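Local coordinates for protein MlnD (Bacillus methylotrophicus, PDB 5IL5) that forms the dehydratase domain of a trans-AT polyketide synthase for macrolactin and, like its family, probably acts on carrier-bound beta-hydroxyacyl intermediates, at residues 89-94 against 242-247; 70-75 against 216-221; 74-79 against 209-214. All blocks are in the same frame, centred on the assembly; numbering follows the deposited sequence.

Contact 1: residues 89-94 against 242-247; sequences PIIKLT and ECTIFD
K92 stretches across T244 towards E242, tying two antiparallel strands together on one face of their sheet. Its CB passes C243 O at 4.1 Å, over the neighbouring backbone. CG, anti to the backbone N (chi1 -155°), lies 3.5 Å from T244 OG1, and CD follows at 3.9 Å from that same OG1. CE then runs by the E242 carboxylate. The chain runs straight until chi4 (83°), whose bend swings the ammonium to T244, where NZ donates to OG1 at 2.8 Å. The salt bridge from K92 NZ to E242 OE1 is longer, at 3.4 Å, and weak as a hydrogen bond. A long, flexible lysine suits this place because its methylenes can cover a threonine while its charge reaches both a hydroxyl and a carboxylate; Y147 adds a cation-pi contact. Beside it, the T94 methyl lies alongside the E242 chain, both pointing the same way.

The strand segments 92-94 and 242-245 run antiparallel, their directions 174° apart. L93 and C243 form the hydrogen-bonded pair: L93 N gives to C243 O at 2.7 Å in a nearly straight bond, and C243 N returns one to L93 O, also at 2.7 Å. I245 N extends the pattern to I91 O. The side chains of L93 and C243 leave by the face opposite K92, where compact apolar groups fit beneath helix 74-86. There L93 CD1 meets I245 CD1 at 4.2 Å, continuing the greasy layer along the strand. Strand 92-98 belongs to the predicted N-terminal hotdog and strand 239-245 to the C-terminal one, so this pairing is the edge-to-edge sheet junction characteristic of the double-hotdog fold of polyketide synthase dehydratases.

Contact 2: residues 70-75 against 216-221; sequences PFLSQI and EVIESV
I218 is the first residue of 216-221 to press against 70-75, and its two branches take different partners. With CG1 anti to the backbone N (chi1 -169°), that branch points at L72 and meets its CB at 3.6 Å. CG2 turns instead to S73, 3.8 Å from OG. A beta-branched side chain suits the spot because it spreads over two neighbours at once, while M280 and L282 of strand 278-286 also pack against it.

E219 comes next. Its chain bends at chi2 (61°), which brings the carboxylate round to the ring of P70, with CD 4.0 Å from P70 CB. OE1 faces the proline, whereas OE2 is hydrogen-bonded to the hydroxyl of Y179, so the acid has a polar partner although it is buried. Each half of a double hotdog has a sheet wrapped round a central helix, and here the start of helix 215-229 lies against the turn that leads into helix 74-86. E219 falls where relatives carry the acidic residue of the catalytic pair, so it probably lines the active site; a catalytic role is not established.

Past E219, S220 folds its OG back to E216 O at 3.0 Å, joining the helical N-H on that oxygen from the opposite face of the carbonyl plane. V221 then returns to the interface: its CG1 meets L72 CD1 at 4.2 Å, the two side chains crossing at about a right angle. L72 CD1 also lies 3.8 Å from I218 O, so the leucine sits against one turn of the helix, between I218 and V221.

Contact 3: residues 74-79 against 209-214; sequences QIEMAR and KGCIIK
E76 and I213 lie antiparallel, the glutamate reaching out from its helix to the loop while the isoleucine points back towards the helix. CG of E76 is anti to the backbone N (chi1 178°), and a bend at chi2 lays the carboxylate against two successive peptide N-H groups. I213 N donates to E76 OE1 at 2.8 Å from above the carboxylate, 63° out of its plane; I212 N donates to E76 OE2 at 3.0 Å, 51° out of it.

R79, one helical turn on, sets the edge of its guanidinium towards the same carboxylate. Its NE bonds to E76 OE1 at 2.9 Å, arriving from the face opposite that used by I213 N, and NH2 lies beside OE2 in a salt bridge whose modelled length is too short to be relied on. H33 gives OE2 a further partner. Thus a buried glutamate is well matched here: two oxygens satisfy loop amides, an arginine and a histidine together.

I212 crosses R79 at about a right angle, its CG1 branch over one guanidinium face, although the modelled spacing is too close to trust. I213 CD1 meanwhile reaches I75 CG2 at 4.1 Å. The loop ends at K214, the N-cap residue of helix 215-229. A side-chain carboxylate from the N-terminal half thereby holds the lead-in to helix 215-229 of the C-terminal half, part of the interface between the halves of a double hotdog.

How the contacts relate
All three contacts join the predicted N-terminal and C-terminal hotdogs: contact 1 through the strands, contact 2 through the turn that leads into helix 74-86 and contact 3 through the helix itself, with Q74 and I75 common to both. Centres of contacts 2 and 3 lie about 9 Å apart, and I218 CB touches I213 CG2 at 3.5 Å. Contact 1 is about 14 Å from contact 2 and about 11 Å from contact 3, centre to centre. I75 bridges the first gap, its CG2 4.0 Å from C243 SG; I245 bridges the second, its CD1 3.9 Å from I213 CD1. Contact 2 brings in E219, at the position of the acidic residue of related dehydratases, so it probably lies nearest the active site.

Contact 1: residues 89-94 against 242-247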
ATOM      1  N   PRO A  89       5.866 -11.480  12.762  1.00 38.03           N
ATOM      2  CA  PRO A  89       4.565 -11.933  13.255  1.00 37.58           C
ATOM      3  C   PRO A  89       4.097 -11.099  14.436  1.00 37.45           C
ATOM      4  O   PRO A  89       4.884 -10.461  15.138  1.00 37.64           O
ATOM      5  CB  PRO A  89       4.821 -13.385  13.673  1.00 37.38           C
ATOM      6  CG  PRO A  89       6.011 -13.805  12.896  1.00 37.77           C
ATOM      7  CD  PRO A  89       6.850 -12.577  12.704  1.00 38.18           C
ATOM      8  N   ILE A  90       2.786 -11.103  14.643  1.00 32.17           N
ATOM      9  CA  ILE A  90       2.177 -10.511  15.827  1.00 32.06           C
ATOM     10  C   ILE A  90       1.759 -11.651  16.739  1.00 31.72           C
ATOM     11  O   ILE A  90       0.919 -12.480  16.365  1.00 31.53           O
ATOM     12  CB  ILE A  90       0.983  -9.615  15.458  1.00 32.20           C
ATOM     13  CG1 ILE A  90       1.449  -8.418  14.622  1.00 32.63           C
ATOM     14  CG2 ILE A  90       0.254  -9.136  16.713  1.00 32.15           C
ATOM     15  CD1 ILE A  90       2.461  -7.498  15.309  1.00 32.86           C
ATOM     16  N   ILE A  91       2.334 -11.689  17.937  1.00 31.72           N
ATOM     17  CA  ILE A  91       2.056 -12.745  18.898  1.00 31.49           C
ATOM     18  C   ILE A  91       1.078 -12.290  19.969  1.00 31.44           C
ATOM     19  O   ILE A  91       0.200 -13.054  20.369  1.00 31.24           O
ATOM     20  CB  ILE A  91       3.367 -13.249  19.538  1.00 31.67           C
ATOM     21  CG1 ILE A  91       4.324 -13.820  18.489  1.00 31.82           C
ATOM     22  CG2 ILE A  91       3.061 -14.319  20.571  1.00 31.53           C
ATOM     23  CD1 ILE A  91       3.740 -14.951  17.659  1.00 31.58           C
ATOM     24  N   LYS A  92       1.206 -11.057  20.439  1.00 31.70           N
ATOM     25  CA  LYS A  92       0.470 -10.621  21.611  1.00 31.77           C
ATOM     26  C   LYS A  92      -0.156  -9.268  21.325  1.00 32.02           C
ATOM     27  O   LYS A  92       0.515  -8.355  20.836  1.00 32.27           O
ATOM     28  CB  LYS A  92       1.395 -10.549  22.830  1.00 32.01           C
ATOM     29  CG  LYS A  92       0.694 -10.690  24.180  1.00 32.07           C
ATOM     30  CD  LYS A  92       1.718 -10.789  25.303  1.00 32.41           C
ATOM     31  CE  LYS A  92       1.081 -10.981  26.677  1.00 32.56           C
ATOM     32  NZ  LYS A  92       0.727 -12.405  26.962  1.00 32.31           N
ATOM     33  N   LEU A  93      -1.439  -9.150  21.630  1.00 32.04           N
ATOM     34  CA  LEU A  93      -2.155  -7.891  21.549  1.00 32.40           C
ATOM     35  C   LEU A  93      -2.648  -7.582  22.949  1.00 32.62           C
ATOM     36  O   LEU A  93      -3.094  -8.483  23.665  1.00 32.44           O
ATOM     37  CB  LEU A  93      -3.326  -7.964  20.562  1.00 32.44           C
ATOM     38  CG  LEU A  93      -2.892  -8.361  19.150  1.00 32.31           C
ATOM     39  CD1 LEU A  93      -2.933  -9.878  18.989  1.00 31.90           C
ATOM     40  CD2 LEU A  93      -3.701  -7.676  18.063  1.00 32.67           C
ATOM     41  N   THR A  94      -2.525  -6.329  23.362  1.00 33.05           N
ATOM     42  CA  THR A  94      -2.899  -5.953  24.712  1.00 33.37           C
ATOM     43  C   THR A  94      -3.818  -4.746  24.662  1.00 33.89           C
ATOM     44  O   THR A  94      -3.836  -3.990  23.690  1.00 34.08           O
ATOM     45  CB  THR A  94      -1.659  -5.663  25.576  1.00 33.57           C
ATOM     46  OG1 THR A  94      -0.967  -4.515  25.073  1.00 33.90           O
ATOM     47  CG2 THR A  94      -0.713  -6.867  25.546  1.00 33.19           C
ATOM     48  N   GLU A 242      -5.532  -8.931  27.466  1.00 45.00           N
ATOM     49  CA  GLU A 242      -4.493  -9.591  26.682  1.00 44.80           C
ATOM     50  C   GLU A 242      -5.085 -10.542  25.656  1.00 43.62           C
ATOM     51  O   GLU A 242      -6.125 -11.168  25.883  1.00 43.19           O
ATOM     52  CB  GLU A 242      -3.513 -10.378  27.558  1.00 45.99           C
ATOM     53  CG  GLU A 242      -2.357  -9.549  28.081  1.00 47.30           C
ATOM     54  CD  GLU A 242      -1.394 -10.368  28.906  1.00 48.68           C
ATOM     55  OE1 GLU A 242      -1.705 -11.546  29.181  1.00 48.64           O
ATOM     56  OE2 GLU A 242      -0.313  -9.848  29.255  1.00 49.94           O
ATOM     57  N   CYS A 243      -4.383 -10.657  24.527  1.00 37.03           N
ATOM     58  CA  CYS A 243      -4.642 -11.695  23.532  1.00 36.30           C
ATOM     59  C   CYS A 243      -3.304 -12.216  23.023  1.00 36.92           C
ATOM     60  O   CYS A 243      -2.558 -11.486  22.365  1.00 37.20           O
ATOM     61  CB  CYS A 243      -5.486 -11.169  22.379  1.00 35.36           C
ATOM     62  SG  CYS A 243      -5.732 -12.415  21.115  1.00 34.77           S
ATOM     63  N   THR A 244      -3.019 -13.484  23.304  1.00 37.30           N
ATOM     64  CA  THR A 244      -1.764 -14.122  22.937  1.00 38.19           C
ATOM     65  C   THR A 244      -2.054 -15.281  21.997  1.00 37.79           C
ATOM     66  O   THR A 244      -2.982 -16.059  22.234  1.00 37.28           O
ATOM     67  CB  THR A 244      -1.027 -14.620  24.183  1.00 39.46           C
ATOM     68  OG1 THR A 244      -1.013 -13.589  25.182  1.00 39.89           O
ATOM     69  CG2 THR A 244       0.398 -15.052  23.851  1.00 40.70           C
ATOM     70  N   ILE A 245      -1.258 -15.394  20.938  1.00 38.20           N
ATOM     71  CA  ILE A 245      -1.423 -16.431  19.926  1.00 38.11           C
ATOM     72  C   ILE A 245      -0.183 -17.307  20.010  1.00 39.54           C
ATOM     73  O   ILE A 245       0.867 -16.962  19.453  1.00 40.44           O
ATOM     74  CB  ILE A 245      -1.600 -15.850  18.520  1.00 37.71           C
ATOM     75  CG1 ILE A 245      -2.696 -14.783  18.496  1.00 36.59           C
ATOM     76  CG2 ILE A 245      -1.955 -16.947  17.525  1.00 37.71           C
ATOM     77  CD1 ILE A 245      -2.434 -13.737  17.469  1.00 36.68           C
ATOM     78  N   PHE A 246      -0.304 -18.452  20.686  1.00 39.93           N
ATOM     79  CA  PHE A 246       0.840 -19.331  20.896  1.00 41.51           C
ATOM     80  C   PHE A 246       1.101 -20.228  19.694  1.00 42.03           C
ATOM     81  O   PHE A 246       2.255 -20.556  19.394  1.00 43.51           O
ATOM     82  CB  PHE A 246       0.606 -20.190  22.134  1.00 41.96           C
ATOM     83  CG  PHE A 246       0.398 -19.402  23.385  1.00 41.85           C
ATOM     84  CD1 PHE A 246       1.480 -18.966  24.128  1.00 43.17           C
ATOM     85  CD2 PHE A 246      -0.878 -19.095  23.822  1.00 40.65           C
ATOM     86  CE1 PHE A 246       1.293 -18.242  25.285  1.00 43.30           C
ATOM     87  CE2 PHE A 246      -1.069 -18.370  24.979  1.00 40.80           C
ATOM     88  CZ  PHE A 246       0.017 -17.944  25.711  1.00 42.13           C
ATOM     89  N   ASP A 247       0.044 -20.635  19.000  1.00 41.04           N
ATOM     90  CA  ASP A 247       0.164 -21.659  17.967  1.00 41.71           C
ATOM     91  C   ASP A 247      -1.053 -21.533  17.063  1.00 40.47           C
ATOM     92  O   ASP A 247      -2.175 -21.819  17.492  1.00 39.51           O
ATOM     93  CB  ASP A 247       0.254 -23.048  18.591  1.00 42.60           C
ATOM     94  CG  ASP A 247       0.512 -24.137  17.566  1.00 43.66           C
ATOM     95  OD1 ASP A 247       0.354 -23.868  16.354  1.00 43.48           O
ATOM     96  OD2 ASP A 247       0.884 -25.262  17.973  1.00 44.85           O
TER

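Contact 2: residues 70-75 against 216-221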
ATOM      1  N   PRO A  70     -18.704  -9.808  13.033  1.00 40.39           N
ATOM      2  CA  PRO A  70     -18.368 -10.248  14.393  1.00 39.48           C
ATOM      3  C   PRO A  70     -17.306  -9.361  15.026  1.00 38.78           C
ATOM      4  O   PRO A  70     -16.347  -8.942  14.372  1.00 38.43           O
ATOM      5  CB  PRO A  70     -17.864 -11.683  14.194  1.00 38.67           C
ATOM      6  CG  PRO A  70     -17.640 -11.835  12.721  1.00 38.96           C
ATOM      7  CD  PRO A  70     -18.608 -10.916  12.070  1.00 40.29           C
ATOM      8  N   PHE A  71     -17.482  -9.087  16.319  1.00 39.13           N
ATOM      9  CA  PHE A  71     -16.577  -8.185  17.019  1.00 38.64           C
ATOM     10  C   PHE A  71     -15.139  -8.677  16.960  1.00 37.49           C
ATOM     11  O   PHE A  71     -14.246  -7.970  16.482  1.00 37.30           O
ATOM     12  CB  PHE A  71     -17.015  -8.028  18.477  1.00 38.72           C
ATOM     13  CG  PHE A  71     -18.278  -7.254  18.647  1.00 39.97           C
ATOM     14  CD1 PHE A  71     -18.279  -5.885  18.454  1.00 40.62           C
ATOM     15  CD2 PHE A  71     -19.458  -7.877  19.016  1.00 40.58           C
ATOM     16  CE1 PHE A  71     -19.431  -5.152  18.611  1.00 41.88           C
ATOM     17  CE2 PHE A  71     -20.619  -7.145  19.170  1.00 41.86           C
ATOM     18  CZ  PHE A  71     -20.604  -5.777  18.969  1.00 42.53           C
ATOM     19  N   LEU A  72     -14.896  -9.892  17.454  1.00 36.33           N
ATOM     20  CA  LEU A  72     -13.535 -10.298  17.776  1.00 35.33           C
ATOM     21  C   LEU A  72     -12.687 -10.603  16.547  1.00 35.01           C
ATOM     22  O   LEU A  72     -11.457 -10.633  16.656  1.00 34.36           O
ATOM     23  CB  LEU A  72     -13.570 -11.521  18.693  1.00 34.83           C
ATOM     24  CG  LEU A  72     -14.222 -11.323  20.069  1.00 35.07           C
ATOM     25  CD1 LEU A  72     -13.995 -12.524  20.975  1.00 34.52           C
ATOM     26  CD2 LEU A  72     -13.743 -10.044  20.744  1.00 35.15           C
ATOM     27  N   SER A  73     -13.295 -10.782  15.376  1.00 35.56           N
ATOM     28  CA  SER A  73     -12.492 -10.996  14.178  1.00 35.37           C
ATOM     29  C   SER A  73     -11.643  -9.784  13.837  1.00 35.39           C
ATOM     30  O   SER A  73     -10.736  -9.885  13.004  1.00 35.16           O
ATOM     31  CB  SER A  73     -13.388 -11.341  12.992  1.00 36.13           C
ATOM     32  OG  SER A  73     -13.763 -12.706  13.011  1.00 35.97           O
ATOM     33  N   GLN A  74     -11.929  -8.640  14.452  1.00 35.75           N
ATOM     34  CA  GLN A  74     -11.095  -7.460  14.282  1.00 35.79           C
ATOM     35  C   GLN A  74      -9.689  -7.686  14.815  1.00 34.92           C
ATOM     36  O   GLN A  74      -8.743  -7.027  14.369  1.00 34.87           O
ATOM     37  CB  GLN A  74     -11.765  -6.290  14.984  1.00 36.41           C
ATOM     38  CG  GLN A  74     -13.047  -5.899  14.303  1.00 37.48           C
ATOM     39  CD  GLN A  74     -13.892  -4.968  15.130  1.00 38.19           C
ATOM     40  OE1 GLN A  74     -13.572  -3.795  15.293  1.00 38.49           O
ATOM     41  NE2 GLN A  74     -14.998  -5.486  15.643  1.00 38.55           N
ATOM     42  N   ILE A  75      -9.527  -8.599  15.775  1.00 34.32           N
ATOM     43  CA  ILE A  75      -8.187  -8.938  16.243  1.00 33.61           C
ATOM     44  C   ILE A  75      -7.352  -9.474  15.090  1.00 33.40           C
ATOM     45  O   ILE A  75      -6.170  -9.134  14.952  1.00 33.18           O
ATOM     46  CB  ILE A  75      -8.250  -9.945  17.407  1.00 33.14           C
ATOM     47  CG1 ILE A  75      -9.056  -9.385  18.587  1.00 33.45           C
ATOM     48  CG2 ILE A  75      -6.838 -10.292  17.855  1.00 32.57           C
ATOM     49  CD1 ILE A  75      -9.238 -10.383  19.735  1.00 33.11           C
ATOM     50  N   GLU A 216     -14.674 -18.389  12.637  1.00 33.78           N
ATOM     51  CA  GLU A 216     -15.531 -19.232  13.463  1.00 33.63           C
ATOM     52  C   GLU A 216     -14.838 -19.658  14.750  1.00 33.30           C
ATOM     53  O   GLU A 216     -15.508 -19.850  15.771  1.00 33.12           O
ATOM     54  CB  GLU A 216     -16.023 -20.452  12.681  1.00 34.32           C
ATOM     55  CG  GLU A 216     -15.012 -21.567  12.434  1.00 34.79           C
ATOM     56  CD  GLU A 216     -14.050 -21.266  11.310  1.00 35.35           C
ATOM     57  OE1 GLU A 216     -14.172 -20.195  10.681  1.00 35.35           O
ATOM     58  OE2 GLU A 216     -13.182 -22.122  11.042  1.00 35.96           O
ATOM     59  N   VAL A 217     -13.511 -19.802  14.736  1.00 33.42           N
ATOM     60  CA  VAL A 217     -12.798 -20.173  15.956  1.00 33.34           C
ATOM     61  C   VAL A 217     -12.875 -19.050  16.985  1.00 32.87           C
ATOM     62  O   VAL A 217     -13.264 -19.271  18.137  1.00 32.84           O
ATOM     63  CB  VAL A 217     -11.342 -20.553  15.638  1.00 33.83           C
ATOM     64  CG1 VAL A 217     -10.571 -20.851  16.922  1.00 33.96           C
ATOM     65  CG2 VAL A 217     -11.305 -21.764  14.731  1.00 34.55           C
ATOM     66  N   ILE A 218     -12.493 -17.833  16.598  1.00 32.68           N
ATOM     67  CA  ILE A 218     -12.520 -16.733  17.553  1.00 32.42           C
ATOM     68  C   ILE A 218     -13.948 -16.352  17.925  1.00 32.27           C
ATOM     69  O   ILE A 218     -14.169 -15.784  18.998  1.00 32.28           O
ATOM     70  CB  ILE A 218     -11.727 -15.526  17.007  1.00 32.43           C
ATOM     71  CG1 ILE A 218     -11.514 -14.468  18.097  1.00 32.36           C
ATOM     72  CG2 ILE A 218     -12.422 -14.894  15.805  1.00 32.44           C
ATOM     73  CD1 ILE A 218     -10.556 -14.872  19.199  1.00 32.64           C
ATOM     74  N   GLU A 219     -14.934 -16.638  17.070  1.00 32.34           N
ATOM     75  CA  GLU A 219     -16.317 -16.382  17.458  1.00 32.43           C
ATOM     76  C   GLU A 219     -16.823 -17.417  18.453  1.00 32.62           C
ATOM     77  O   GLU A 219     -17.673 -17.101  19.291  1.00 32.85           O
ATOM     78  CB  GLU A 219     -17.219 -16.345  16.227  1.00 32.68           C
ATOM     79  CG  GLU A 219     -18.609 -15.802  16.507  1.00 32.98           C
ATOM     80  CD  GLU A 219     -18.599 -14.380  17.023  1.00 32.97           C
ATOM     81  OE1 GLU A 219     -17.625 -13.645  16.759  1.00 32.74           O
ATOM     82  OE2 GLU A 219     -19.567 -14.002  17.709  1.00 33.34           O
ATOM     83  N   SER A 220     -16.326 -18.652  18.378  1.00 32.74           N
ATOM     84  CA  SER A 220     -16.591 -19.609  19.447  1.00 33.07           C
ATOM     85  C   SER A 220     -16.125 -19.063  20.788  1.00 33.16           C
ATOM     86  O   SER A 220     -16.779 -19.270  21.814  1.00 33.60           O
ATOM     87  CB  SER A 220     -15.902 -20.938  19.147  1.00 33.32           C
ATOM     88  OG  SER A 220     -16.514 -21.591  18.053  1.00 33.51           O
ATOM     89  N   VAL A 221     -14.982 -18.377  20.797  1.00 32.94           N
ATOM     90  CA  VAL A 221     -14.486 -17.746  22.015  1.00 33.20           C
ATOM     91  C   VAL A 221     -15.532 -16.795  22.574  1.00 33.36           C
ATOM     92  O   VAL A 221     -15.872 -16.844  23.760  1.00 33.97           O
ATOM     93  CB  VAL A 221     -13.154 -17.027  21.731  1.00 33.03           C
ATOM     94  CG1 VAL A 221     -12.796 -16.032  22.846  1.00 33.37           C
ATOM     95  CG2 VAL A 221     -12.047 -18.060  21.497  1.00 33.26           C
TER

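Contact 3: residues 74-79 against 209-214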
ATOM      1  N   GLN A  74     -11.929  -8.640  14.452  1.00 35.75           N
ATOM      2  CA  GLN A  74     -11.095  -7.460  14.282  1.00 35.79           C
ATOM      3  C   GLN A  74      -9.689  -7.686  14.815  1.00 34.92           C
ATOM      4  O   GLN A  74      -8.743  -7.027  14.369  1.00 34.87           O
ATOM      5  CB  GLN A  74     -11.765  -6.290  14.984  1.00 36.41           C
ATOM      6  CG  GLN A  74     -13.047  -5.899  14.303  1.00 37.48           C
ATOM      7  CD  GLN A  74     -13.892  -4.968  15.130  1.00 38.19           C
ATOM      8  OE1 GLN A  74     -13.572  -3.795  15.293  1.00 38.49           O
ATOM      9  NE2 GLN A  74     -14.998  -5.486  15.643  1.00 38.55           N
ATOM     10  N   ILE A  75      -9.527  -8.599  15.775  1.00 34.32           N
ATOM     11  CA  ILE A  75      -8.187  -8.938  16.243  1.00 33.61           C
ATOM     12  C   ILE A  75      -7.352  -9.474  15.090  1.00 33.40           C
ATOM     13  O   ILE A  75      -6.170  -9.134  14.952  1.00 33.18           O
ATOM     14  CB  ILE A  75      -8.250  -9.945  17.407  1.00 33.14           C
ATOM     15  CG1 ILE A  75      -9.056  -9.385  18.587  1.00 33.45           C
ATOM     16  CG2 ILE A  75      -6.838 -10.292  17.855  1.00 32.57           C
ATOM     17  CD1 ILE A  75      -9.238 -10.383  19.735  1.00 33.11           C
ATOM     18  N   GLU A  76      -7.947 -10.320  14.245  1.00 33.54           N
ATOM     19  CA  GLU A  76      -7.250 -10.789  13.049  1.00 33.49           C
ATOM     20  C   GLU A  76      -6.878  -9.625  12.133  1.00 33.95           C
ATOM     21  O   GLU A  76      -5.778  -9.599  11.570  1.00 33.80           O
ATOM     22  CB  GLU A  76      -8.110 -11.821  12.317  1.00 33.73           C
ATOM     23  CG  GLU A  76      -7.513 -12.357  11.018  1.00 33.82           C
ATOM     24  CD  GLU A  76      -6.223 -13.115  11.227  1.00 33.19           C
ATOM     25  OE1 GLU A  76      -5.941 -13.516  12.375  1.00 32.69           O
ATOM     26  OE2 GLU A  76      -5.504 -13.325  10.226  1.00 33.30           O
ATOM     27  N   MET A  77      -7.777  -8.650  11.973  1.00 34.61           N
ATOM     28  CA  MET A  77      -7.441  -7.470  11.178  1.00 35.13           C
ATOM     29  C   MET A  77      -6.200  -6.781  11.728  1.00 34.77           C
ATOM     30  O   MET A  77      -5.280  -6.429  10.980  1.00 34.85           O
ATOM     31  CB  MET A  77      -8.611  -6.480  11.158  1.00 35.96           C
ATOM     32  CG  MET A  77      -9.848  -6.943  10.424  1.00 36.62           C
ATOM     33  SD  MET A  77     -11.268  -5.864  10.706  1.00 37.67           S
ATOM     34  CE  MET A  77     -12.523  -6.822   9.891  1.00 38.34           C
ATOM     35  N   ALA A  78      -6.157  -6.576  13.041  1.00 34.45           N
ATOM     36  CA  ALA A  78      -5.001  -5.926  13.645  1.00 34.21           C
ATOM     37  C   ALA A  78      -3.758  -6.797  13.525  1.00 33.66           C
ATOM     38  O   ALA A  78      -2.670  -6.301  13.206  1.00 33.71           O
ATOM     39  CB  ALA A  78      -5.301  -5.599  15.105  1.00 34.10           C
ATOM     40  N   ARG A  79      -3.897  -8.099  13.785  1.00 33.22           N
ATOM     41  CA  ARG A  79      -2.749  -8.989  13.706  1.00 32.79           C
ATOM     42  C   ARG A  79      -2.177  -9.009  12.301  1.00 33.05           C
ATOM     43  O   ARG A  79      -0.955  -8.973  12.122  1.00 32.99           O
ATOM     44  CB  ARG A  79      -3.144 -10.398  14.134  1.00 39.90           C
ATOM     45  CG  ARG A  79      -2.006 -11.405  14.063  1.00 39.57           C
ATOM     46  CD  ARG A  79      -2.490 -12.780  13.689  1.00 39.42           C
ATOM     47  NE  ARG A  79      -3.110 -12.830  12.372  1.00 39.79           N
ATOM     48  CZ  ARG A  79      -2.439 -12.778  11.224  1.00 40.04           C
ATOM     49  NH1 ARG A  79      -1.117 -12.669  11.218  1.00 39.95           N
ATOM     50  NH2 ARG A  79      -3.090 -12.841  10.073  1.00 40.47           N
ATOM     51  N   LYS A 209      -6.608 -19.252   3.100  1.00 56.03           N
ATOM     52  CA  LYS A 209      -5.310 -19.485   3.711  1.00 56.20           C
ATOM     53  C   LYS A 209      -4.910 -18.336   4.624  1.00 54.92           C
ATOM     54  O   LYS A 209      -4.231 -18.551   5.637  1.00 54.33           O
ATOM     55  CB  LYS A 209      -4.267 -19.675   2.613  1.00 58.53           C
ATOM     56  CG  LYS A 209      -3.053 -20.463   3.029  1.00 59.35           C
ATOM     57  CD  LYS A 209      -3.337 -21.952   2.987  1.00 59.94           C
ATOM     58  CE  LYS A 209      -2.091 -22.736   3.296  1.00 61.16           C
ATOM     59  NZ  LYS A 209      -2.347 -24.198   3.357  1.00 61.78           N
ATOM     60  N   GLY A 210      -5.340 -17.118   4.293  1.00 43.73           N
ATOM     61  CA  GLY A 210      -4.770 -15.935   4.913  1.00 43.08           C
ATOM     62  C   GLY A 210      -5.093 -15.773   6.385  1.00 41.19           C
ATOM     63  O   GLY A 210      -4.279 -15.232   7.136  1.00 40.90           O
ATOM     64  N   CYS A 211      -6.273 -16.220   6.820  1.00 41.49           N
ATOM     65  CA  CYS A 211      -6.692 -16.008   8.205  1.00 39.91           C
ATOM     66  C   CYS A 211      -5.864 -16.881   9.134  1.00 39.82           C
ATOM     67  O   CYS A 211      -5.955 -18.111   9.083  1.00 40.16           O
ATOM     68  CB  CYS A 211      -8.177 -16.317   8.380  1.00 39.06           C
ATOM     69  SG  CYS A 211      -9.289 -14.955   8.023  1.00 38.70           S
ATOM     70  N   ILE A 212      -5.045 -16.245   9.978  1.00 38.17           N
ATOM     71  CA  ILE A 212      -4.401 -16.965  11.069  1.00 38.06           C
ATOM     72  C   ILE A 212      -5.434 -17.321  12.125  1.00 36.83           C
ATOM     73  O   ILE A 212      -5.535 -18.471  12.567  1.00 36.88           O
ATOM     74  CB  ILE A 212      -3.270 -16.117  11.675  1.00 51.36           C
ATOM     75  CG1 ILE A 212      -2.193 -15.808  10.632  1.00 52.83           C
ATOM     76  CG2 ILE A 212      -2.682 -16.805  12.886  1.00 51.38           C
ATOM     77  CD1 ILE A 212      -1.422 -16.986  10.130  1.00 54.21           C
ATOM     78  N   ILE A 213      -6.241 -16.341  12.512  1.00 35.90           N
ATOM     79  CA  ILE A 213      -7.320 -16.525  13.468  1.00 34.92           C
ATOM     80  C   ILE A 213      -8.596 -16.698  12.663  1.00 34.72           C
ATOM     81  O   ILE A 213      -9.131 -15.726  12.121  1.00 34.61           O
ATOM     82  CB  ILE A 213      -7.425 -15.336  14.432  1.00 34.31           C
ATOM     83  CG1 ILE A 213      -6.139 -15.201  15.253  1.00 34.72           C
ATOM     84  CG2 ILE A 213      -8.645 -15.477  15.328  1.00 33.55           C
ATOM     85  CD1 ILE A 213      -6.104 -13.984  16.171  1.00 34.40           C
ATOM     86  N   LYS A 214      -9.098 -17.928  12.587  1.00 34.84           N
ATOM     87  CA  LYS A 214     -10.263 -18.179  11.757  1.00 34.91           C
ATOM     88  C   LYS A 214     -11.498 -17.517  12.361  1.00 34.11           C
ATOM     89  O   LYS A 214     -11.648 -17.478  13.586  1.00 33.53           O
ATOM     90  CB  LYS A 214     -10.525 -19.668  11.572  1.00 35.37           C
ATOM     91  CG  LYS A 214      -9.518 -20.368  10.699  1.00 36.53           C
ATOM     92  CD  LYS A 214      -9.975 -21.777  10.401  1.00 37.13           C
ATOM     93  CE  LYS A 214      -8.982 -22.502   9.520  1.00 38.55           C
ATOM     94  NZ  LYS A 214      -9.320 -23.945   9.347  1.00 39.30           N
TER